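Local coordinates for hypothetical methylmalonyl-CoA decarboxylase alpha subunit (Sulfolobus tokodaii, PDB 1X0U), which belongs to the carboxyl transferase family of the ClpP/crotonase clan and assembles from six copies of its chain, its precise role remaining putative, at residues I402-R407 and Y428-A433; V330-E335 and S365-P370; A388-A393 and I415-K420. One frame throughout, in Å; residues are numbered along the deposited sequence.

Interaction 1 of 3, residues I402-R407 and Y428-A433; sequences ITVIVR and YAWPTA
Val406 lays its CG2 methyl over one face of the Trp430 indole, a CH-pi contact in which CG2 stands 3.9 Å from the centroid of the six-membered ring, almost on its normal. Val406 CG1, anti to the backbone N (chi1 167°), meets the benzo rim at Trp430 CZ3, 3.6 Å away. Val404 comes to the pyrrole part instead, its CG1 3.6 Å from Trp430 NE1, while the indole N-H bonds to Thr494. Ile294 of helix 291-298 packs against both Val406 and Trp430. Beneath these side chains, 402-406 and 428-429 are neighbouring parallel strands of the mixed sheet at the core of this crotonase-like domain. A ladder of Tyr428 N to Thr403 O, Ile405 N to Tyr428 O and Trp430 N to Ile405 O joins them. Val404 and Tyr428 share one face of the sheet, where Ile402 CG2 abuts the edge of the phenol ring at Tyr428 CD1, 4.0 Å off; Trp85 of a second subunit also packs on Tyr428. On the face of Ile405 and Ala429, Ile405 CG2 presses on Ala433 CB at a tight 3.4 Å. Ala433 ends a type I turn from Trp430, closed by its N-H to Trp430 O. Within that turn the Thr432 hydroxyl, set between backbone N and carbonyl carbon (chi1 50°), donates from OG1 to Val406 O at 2.7 Å. The Arg407 guanidinium group forms a bond to Lys287 O and a salt bridge with Asp368.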
# COMPACT_ATOMS: atom_id res chain seq x y z
N ILE A 402 -4.72 -29.41 -3.12
CA ILE A 402 -4.45 -30.61 -3.91
C ILE A 402 -5.61 -31.58 -3.76
O ILE A 402 -6.10 -31.82 -2.65
CB ILE A 402 -3.17 -31.34 -3.43
CG1 ILE A 402 -1.95 -30.43 -3.58
CG2 ILE A 402 -2.93 -32.58 -4.27
CD1 ILE A 402 -0.68 -31.01 -2.99
N THR A 403 -6.05 -32.12 -4.89
CA THR A 403 -7.14 -33.07 -4.89
C THR A 403 -6.66 -34.45 -5.32
O THR A 403 -5.90 -34.59 -6.28
CB THR A 403 -8.29 -32.62 -5.83
OG1 THR A 403 -8.88 -31.42 -5.32
CG2 THR A 403 -9.36 -33.68 -5.93
N VAL A 404 -7.09 -35.46 -4.57
CA VAL A 404 -6.76 -36.84 -4.88
C VAL A 404 -8.08 -37.57 -4.98
O VAL A 404 -8.77 -37.80 -3.97
CB VAL A 404 -5.91 -37.51 -3.79
CG1 VAL A 404 -5.69 -38.98 -4.14
CG2 VAL A 404 -4.57 -36.82 -3.65
N ILE A 405 -8.45 -37.92 -6.20
CA ILE A 405 -9.69 -38.63 -6.46
C ILE A 405 -9.47 -40.12 -6.24
O ILE A 405 -8.73 -40.77 -6.98
CB ILE A 405 -10.17 -38.34 -7.89
CG1 ILE A 405 -10.41 -36.83 -8.04
CG2 ILE A 405 -11.42 -39.15 -8.21
CD1 ILE A 405 -10.88 -36.37 -9.41
N VAL A 406 -10.10 -40.65 -5.20
CA VAL A 406 -9.99 -42.05 -4.83
C VAL A 406 -10.89 -42.93 -5.70
O VAL A 406 -10.45 -43.93 -6.27
CB VAL A 406 -10.33 -42.23 -3.34
CG1 VAL A 406 -10.54 -43.69 -2.98
CG2 VAL A 406 -9.20 -41.65 -2.50
N ARG A 407 -12.15 -42.54 -5.82
CA ARG A 407 -13.09 -43.31 -6.63
C ARG A 407 -14.04 -42.40 -7.41
O ARG A 407 -13.61 -41.66 -8.29
CB ARG A 407 -13.88 -44.28 -5.75
CG ARG A 407 -14.59 -45.39 -6.53
CD ARG A 407 -15.17 -46.47 -5.61
NE ARG A 407 -16.17 -45.95 -4.68
CZ ARG A 407 -16.93 -46.71 -3.90
NH1 ARG A 407 -17.82 -46.15 -3.09
NH2 ARG A 407 -16.81 -48.02 -3.95
N TYR A 428 -4.72 -35.27 -8.70
CA TYR A 428 -4.25 -36.62 -8.97
C TYR A 428 -5.42 -37.58 -8.85
O TYR A 428 -6.44 -37.24 -8.25
CB TYR A 428 -3.16 -37.02 -7.97
CG TYR A 428 -1.91 -36.17 -8.05
CD1 TYR A 428 -1.72 -35.11 -7.16
CD2 TYR A 428 -0.93 -36.42 -9.00
CE1 TYR A 428 -0.57 -34.32 -7.23
CE2 TYR A 428 0.22 -35.64 -9.07
CZ TYR A 428 0.40 -34.59 -8.19
OH TYR A 428 1.52 -33.81 -8.28
N ALA A 429 -5.28 -38.76 -9.44
CA ALA A 429 -6.33 -39.77 -9.39
C ALA A 429 -5.79 -41.19 -9.30
O ALA A 429 -4.75 -41.54 -9.88
CB ALA A 429 -7.25 -39.62 -10.61
N TRP A 430 -6.49 -42.02 -8.54
CA TRP A 430 -6.14 -43.41 -8.37
C TRP A 430 -6.69 -44.16 -9.58
O TRP A 430 -7.59 -43.67 -10.26
CB TRP A 430 -6.78 -43.97 -7.10
CG TRP A 430 -6.12 -43.55 -5.83
CD1 TRP A 430 -5.16 -42.59 -5.66
CD2 TRP A 430 -6.41 -44.06 -4.52
NE1 TRP A 430 -4.83 -42.47 -4.33
CE2 TRP A 430 -5.58 -43.36 -3.61
CE3 TRP A 430 -7.29 -45.04 -4.02
CZ2 TRP A 430 -5.60 -43.61 -2.23
CZ3 TRP A 430 -7.31 -45.29 -2.65
CH2 TRP A 430 -6.47 -44.57 -1.77
N PRO A 431 -6.16 -45.36 -9.86
CA PRO A 431 -6.64 -46.14 -11.00
C PRO A 431 -8.14 -46.43 -10.87
O PRO A 431 -8.83 -46.66 -11.86
CB PRO A 431 -5.81 -47.42 -10.94
CG PRO A 431 -4.54 -46.98 -10.25
CD PRO A 431 -5.06 -46.07 -9.17
N THR A 432 -8.64 -46.39 -9.64
CA THR A 432 -10.05 -46.68 -9.36
C THR A 432 -10.99 -45.48 -9.50
O THR A 432 -12.21 -45.60 -9.35
CB THR A 432 -10.20 -47.23 -7.93
OG1 THR A 432 -9.51 -46.38 -7.00
CG2 THR A 432 -9.63 -48.65 -7.85
N ALA A 433 -10.43 -44.31 -9.80
CA ALA A 433 -11.23 -43.11 -9.93
C ALA A 433 -12.07 -43.10 -11.20
O ALA A 433 -11.60 -43.48 -12.27
CB ALA A 433 -10.34 -41.89 -9.89

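Interaction 2 of 3, residues V330-E335 and S365-P370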
# COMPACT_ATOMS: atom_id res chain seq x y z
N VAL A 330 -10.49 -32.78 3.54
CA VAL A 330 -11.91 -32.82 3.23
C VAL A 330 -12.04 -34.10 2.43
O VAL A 330 -11.42 -34.25 1.36
CB VAL A 330 -12.34 -31.62 2.37
CG1 VAL A 330 -13.84 -31.67 2.11
CG2 VAL A 330 -11.97 -30.34 3.08
N ALA A 331 -12.83 -35.05 2.93
CA ALA A 331 -12.97 -36.33 2.25
C ALA A 331 -14.38 -36.89 2.36
O ALA A 331 -14.92 -36.98 3.45
CB ALA A 331 -11.96 -37.31 2.83
N ASN A 332 -14.95 -37.27 1.22
CA ASN A 332 -16.30 -37.83 1.20
C ASN A 332 -16.32 -39.17 1.93
O ASN A 332 -15.37 -39.95 1.84
CB ASN A 332 -16.77 -38.00 -0.24
CG ASN A 332 -16.67 -36.72 -1.04
OD1 ASN A 332 -17.36 -35.73 -0.74
ND2 ASN A 332 -15.80 -36.71 -2.03
N ASN A 333 -17.40 -39.41 2.66
CA ASN A 333 -17.53 -40.64 3.44
C ASN A 333 -18.56 -41.54 2.78
O ASN A 333 -19.76 -41.24 2.79
CB ASN A 333 -17.95 -40.31 4.88
CG ASN A 333 -17.99 -41.54 5.78
OD1 ASN A 333 -18.37 -41.46 6.95
ND2 ASN A 333 -17.59 -42.68 5.24
N PRO A 334 -18.11 -42.66 2.20
CA PRO A 334 -18.98 -43.64 1.52
C PRO A 334 -19.99 -44.28 2.48
O PRO A 334 -21.10 -44.64 2.08
CB PRO A 334 -17.99 -44.67 0.98
CG PRO A 334 -16.70 -43.91 0.86
CD PRO A 334 -16.70 -43.07 2.11
N GLU A 335 -19.59 -44.42 3.73
CA GLU A 335 -20.42 -45.04 4.76
C GLU A 335 -21.68 -44.27 5.17
O GLU A 335 -22.54 -44.82 5.84
CB GLU A 335 -19.55 -45.32 5.98
CG GLU A 335 -18.48 -46.34 5.72
CD GLU A 335 -17.48 -46.47 6.85
OE1 GLU A 335 -16.74 -47.47 6.86
OE2 GLU A 335 -17.43 -45.56 7.72
N SER A 365 -8.05 -32.69 -0.64
CA SER A 365 -9.34 -33.30 -0.94
C SER A 365 -9.14 -34.76 -1.37
O SER A 365 -8.26 -35.07 -2.17
CB SER A 365 -10.06 -32.55 -2.07
OG SER A 365 -10.36 -31.22 -1.70
N LEU A 366 -9.96 -35.64 -0.81
CA LEU A 366 -9.94 -37.06 -1.14
C LEU A 366 -11.36 -37.26 -1.61
O LEU A 366 -12.31 -37.13 -0.83
CB LEU A 366 -9.62 -37.90 0.10
CG LEU A 366 -8.25 -37.54 0.71
CD1 LEU A 366 -8.10 -38.13 2.10
CD2 LEU A 366 -7.17 -38.04 -0.21
N VAL A 367 -11.52 -37.58 -2.89
CA VAL A 367 -12.84 -37.69 -3.48
C VAL A 367 -13.44 -39.05 -3.79
O VAL A 367 -12.77 -39.96 -4.29
CB VAL A 367 -12.89 -36.86 -4.79
CG1 VAL A 367 -14.31 -36.82 -5.35
CG2 VAL A 367 -12.36 -35.45 -4.53
N ASP A 368 -14.74 -39.14 -3.52
CA ASP A 368 -15.55 -40.33 -3.79
C ASP A 368 -16.98 -39.95 -3.48
O ASP A 368 -17.54 -40.35 -2.47
CB ASP A 368 -15.12 -41.53 -2.95
CG ASP A 368 -15.81 -42.82 -3.38
OD1 ASP A 368 -16.47 -42.80 -4.45
OD2 ASP A 368 -15.70 -43.83 -2.66
N THR A 369 -17.57 -39.15 -4.35
CA THR A 369 -18.93 -38.69 -4.18
C THR A 369 -19.68 -38.79 -5.50
O THR A 369 -19.19 -38.37 -6.54
CB THR A 369 -18.94 -37.22 -3.65
OG1 THR A 369 -20.28 -36.74 -3.59
CG2 THR A 369 -18.10 -36.31 -4.56
N PRO A 370 -20.89 -39.36 -5.46
CA PRO A 370 -21.76 -39.55 -6.63
C PRO A 370 -22.66 -38.36 -6.92
O PRO A 370 -23.35 -38.33 -7.94
CB PRO A 370 -22.57 -40.77 -6.23
CG PRO A 370 -22.83 -40.49 -4.79
CD PRO A 370 -21.48 -40.03 -4.28
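Ala331 and Leu366 abut on one face of two parallel strands, CB to CB at 3.6 Å, within a beta-alpha-beta crossover whose helix 343-358 links strand 325-332 to strand 363-369. Leu366 N donates to Val330 O at 3.0 Å; the return bond, Asn332 N to Leu366 O, is weak at 3.3 Å. Met291 of helix 291-298 covers the Ala331 and Leu366 side chains. Past this pairing the side chains take over. Asn332 points at the other strand, and with CG beside its own backbone N (chi1 -54°) its amide crosses Thr369 obliquely, Asn332 CG to Thr369 CB 3.5 Å. Thr369 places OG1 anti to the backbone N (chi1 175°), where it bonds to Gly339 O; this turns CG2 toward the asparagine amide. In the Asp368 carboxylate, OD1 forms a salt bridge with Lys408, and OD2, already paired with Arg407, shares a further hydrogen bond with Tyr289 OH. Against this multiply held oxygen stands the ring of Pro334, crossing the aspartate at about a right angle with Pro334 CG 3.7 Å from Asp368 OD2.

Interaction 3 of 3, residues A388-A393 and I415-K420; sequences AKMLYA and IAMSIK
The middle of helix 383-396 passes the last turn of helix 411-416 so closely that Leu391 CA and Ala416 CA lie 5.2 Å apart, just before the chain leaves the second helix at Ser418 with a positive phi of 96°. Leu391 fills this approach with one methyl. Leu391 CD2 rests on the Ala416 backbone, 3.5 Å from Ala416 CA, which is tighter than ordinary van der Waals contact, and also touches Ala416 CB. Leu391 CD2 further meets Ile415 CG2, one residue before Ala416, at 3.9 Å. One helical position earlier, Met390 aims at the second helix, and a bend at its chi3 (71°) brings the terminal CE to 3.5 Å from Ala416 O. Met390 CE also meets Met417 SD at 4.0 Å, the two thioether chains lying side by side and pointing the same way. Met417 itself, folded at chi2 and chi3, packs on strands 325-332 and 363-369, so the contact connects the helical layer with the central sheet of the crotonase-like domain. Tyr180 and Tyr150 of a third subunit pack on Leu391 and Ile415, placing this helix pair beside a subunit interface. No hydrogen bond crosses between the two segments: methyls, two thioether chains and an alanine meet in a buried setting, which implies cohesion by dispersion and close shape fit.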
# COMPACT_ATOMS: atom_id res chain seq x y z
N ALA A 388 -23.61 -24.40 -2.80
CA ALA A 388 -22.76 -23.40 -3.44
C ALA A 388 -21.65 -22.90 -2.51
O ALA A 388 -20.61 -22.44 -2.97
CB ALA A 388 -23.60 -22.22 -3.91
N LYS A 389 -21.87 -23.02 -1.20
CA LYS A 389 -20.88 -22.55 -0.23
C LYS A 389 -19.52 -23.23 -0.39
O LYS A 389 -18.48 -22.61 -0.20
CB LYS A 389 -21.40 -22.75 1.20
CG LYS A 389 -22.60 -21.88 1.56
CD LYS A 389 -23.14 -22.20 2.96
CE LYS A 389 -24.37 -21.34 3.31
NZ LYS A 389 -25.03 -21.80 4.58
N MET A 390 -19.52 -24.52 -0.72
CA MET A 390 -18.26 -25.24 -0.91
C MET A 390 -17.53 -24.69 -2.13
O MET A 390 -16.31 -24.52 -2.11
CB MET A 390 -18.52 -26.74 -1.10
CG MET A 390 -18.92 -27.46 0.19
SD MET A 390 -19.16 -29.24 -0.02
CE MET A 390 -17.48 -29.76 -0.26
N LEU A 391 -18.29 -24.42 -3.19
CA LEU A 391 -17.73 -23.90 -4.44
C LEU A 391 -17.05 -22.55 -4.17
O LEU A 391 -15.92 -22.30 -4.61
CB LEU A 391 -18.83 -23.73 -5.48
CG LEU A 391 -19.61 -25.00 -5.85
CD1 LEU A 391 -20.77 -24.66 -6.75
CD2 LEU A 391 -18.68 -25.99 -6.54
N TYR A 392 -17.75 -21.69 -3.43
CA TYR A 392 -17.26 -20.38 -3.08
C TYR A 392 -16.02 -20.52 -2.21
O TYR A 392 -14.97 -19.94 -2.50
CB TYR A 392 -18.34 -19.61 -2.30
CG TYR A 392 -17.98 -18.17 -1.98
CD1 TYR A 392 -16.95 -17.86 -1.08
CD2 TYR A 392 -18.64 -17.11 -2.60
CE1 TYR A 392 -16.59 -16.53 -0.80
CE2 TYR A 392 -18.29 -15.79 -2.33
CZ TYR A 392 -17.27 -15.50 -1.44
OH TYR A 392 -16.91 -14.19 -1.21
N ALA A 393 -16.13 -21.31 -1.15
CA ALA A 393 -15.02 -21.50 -0.24
C ALA A 393 -13.71 -21.97 -0.90
O ALA A 393 -12.64 -21.46 -0.59
CB ALA A 393 -15.44 -22.44 0.86
N ILE A 415 -17.11 -31.01 -8.95
CA ILE A 415 -16.64 -29.63 -8.98
C ILE A 415 -16.48 -29.10 -7.56
O ILE A 415 -15.50 -28.42 -7.26
CB ILE A 415 -17.66 -28.72 -9.73
CG1 ILE A 415 -17.93 -29.31 -11.11
CG2 ILE A 415 -17.11 -27.29 -9.86
CD1 ILE A 415 -19.08 -28.67 -11.83
N ALA A 416 -17.43 -29.43 -6.70
CA ALA A 416 -17.41 -28.97 -5.32
C ALA A 416 -16.29 -29.55 -4.47
O ALA A 416 -16.05 -29.08 -3.36
CB ALA A 416 -18.77 -29.24 -4.65
N MET A 417 -15.59 -30.56 -4.97
CA MET A 417 -14.51 -31.12 -4.17
C MET A 417 -13.18 -30.47 -4.52
O MET A 417 -12.15 -30.81 -3.93
CB MET A 417 -14.44 -32.65 -4.35
CG MET A 417 -15.57 -33.41 -3.64
SD MET A 417 -15.70 -32.99 -1.89
CE MET A 417 -14.24 -33.83 -1.22
N SER A 418 -13.22 -29.53 -5.47
CA SER A 418 -12.07 -28.75 -5.95
C SER A 418 -11.41 -29.29 -7.21
O SER A 418 -10.67 -30.28 -7.17
CB SER A 418 -11.00 -28.59 -4.87
OG SER A 418 -9.89 -27.85 -5.39
N ILE A 419 -11.67 -28.61 -8.33
CA ILE A 419 -11.09 -28.99 -9.61
C ILE A 419 -10.23 -27.83 -10.11
O ILE A 419 -10.38 -26.70 -9.65
CB ILE A 419 -12.18 -29.30 -10.65
CG1 ILE A 419 -13.06 -28.07 -10.88
CG2 ILE A 419 -13.00 -30.49 -10.19
CD1 ILE A 419 -14.11 -28.26 -11.98
N LYS A 420 -9.33 -28.11 -11.04
CA LYS A 420 -8.44 -27.07 -11.55
C LYS A 420 -9.13 -25.75 -11.89
O LYS A 420 -8.68 -24.69 -11.45
CB LYS A 420 -7.67 -27.57 -12.77
CG LYS A 420 -6.52 -28.52 -12.45
CD LYS A 420 -5.84 -28.98 -13.73
CE LYS A 420 -4.50 -29.61 -13.45
NZ LYS A 420 -3.81 -29.99 -14.72

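In the fold
All three interactions lie in the same half of the chain, around one mixed sheet in which strands 325-332, 363-369, 401-406 and 426-429 run side by side. Interaction 2 closes along the chain before the other two open, whereas interactions 1 and 3 alternate their segments: helix 383-396 leads into strand 401-406, and helix 411-416 precedes strand 426-429. Centres of interactions 1 and 2 are about 10 Å apart, with Val404 N near Ser365 O at 2.7 Å. Interaction 3 sits about 13 Å from interaction 2 and 16 Å from interaction 1; the chain leaving its second helix probably hydrogen-bonds to both strands, through Ser365 OG and Thr403 OG1, thereby tying the helices to the sheet.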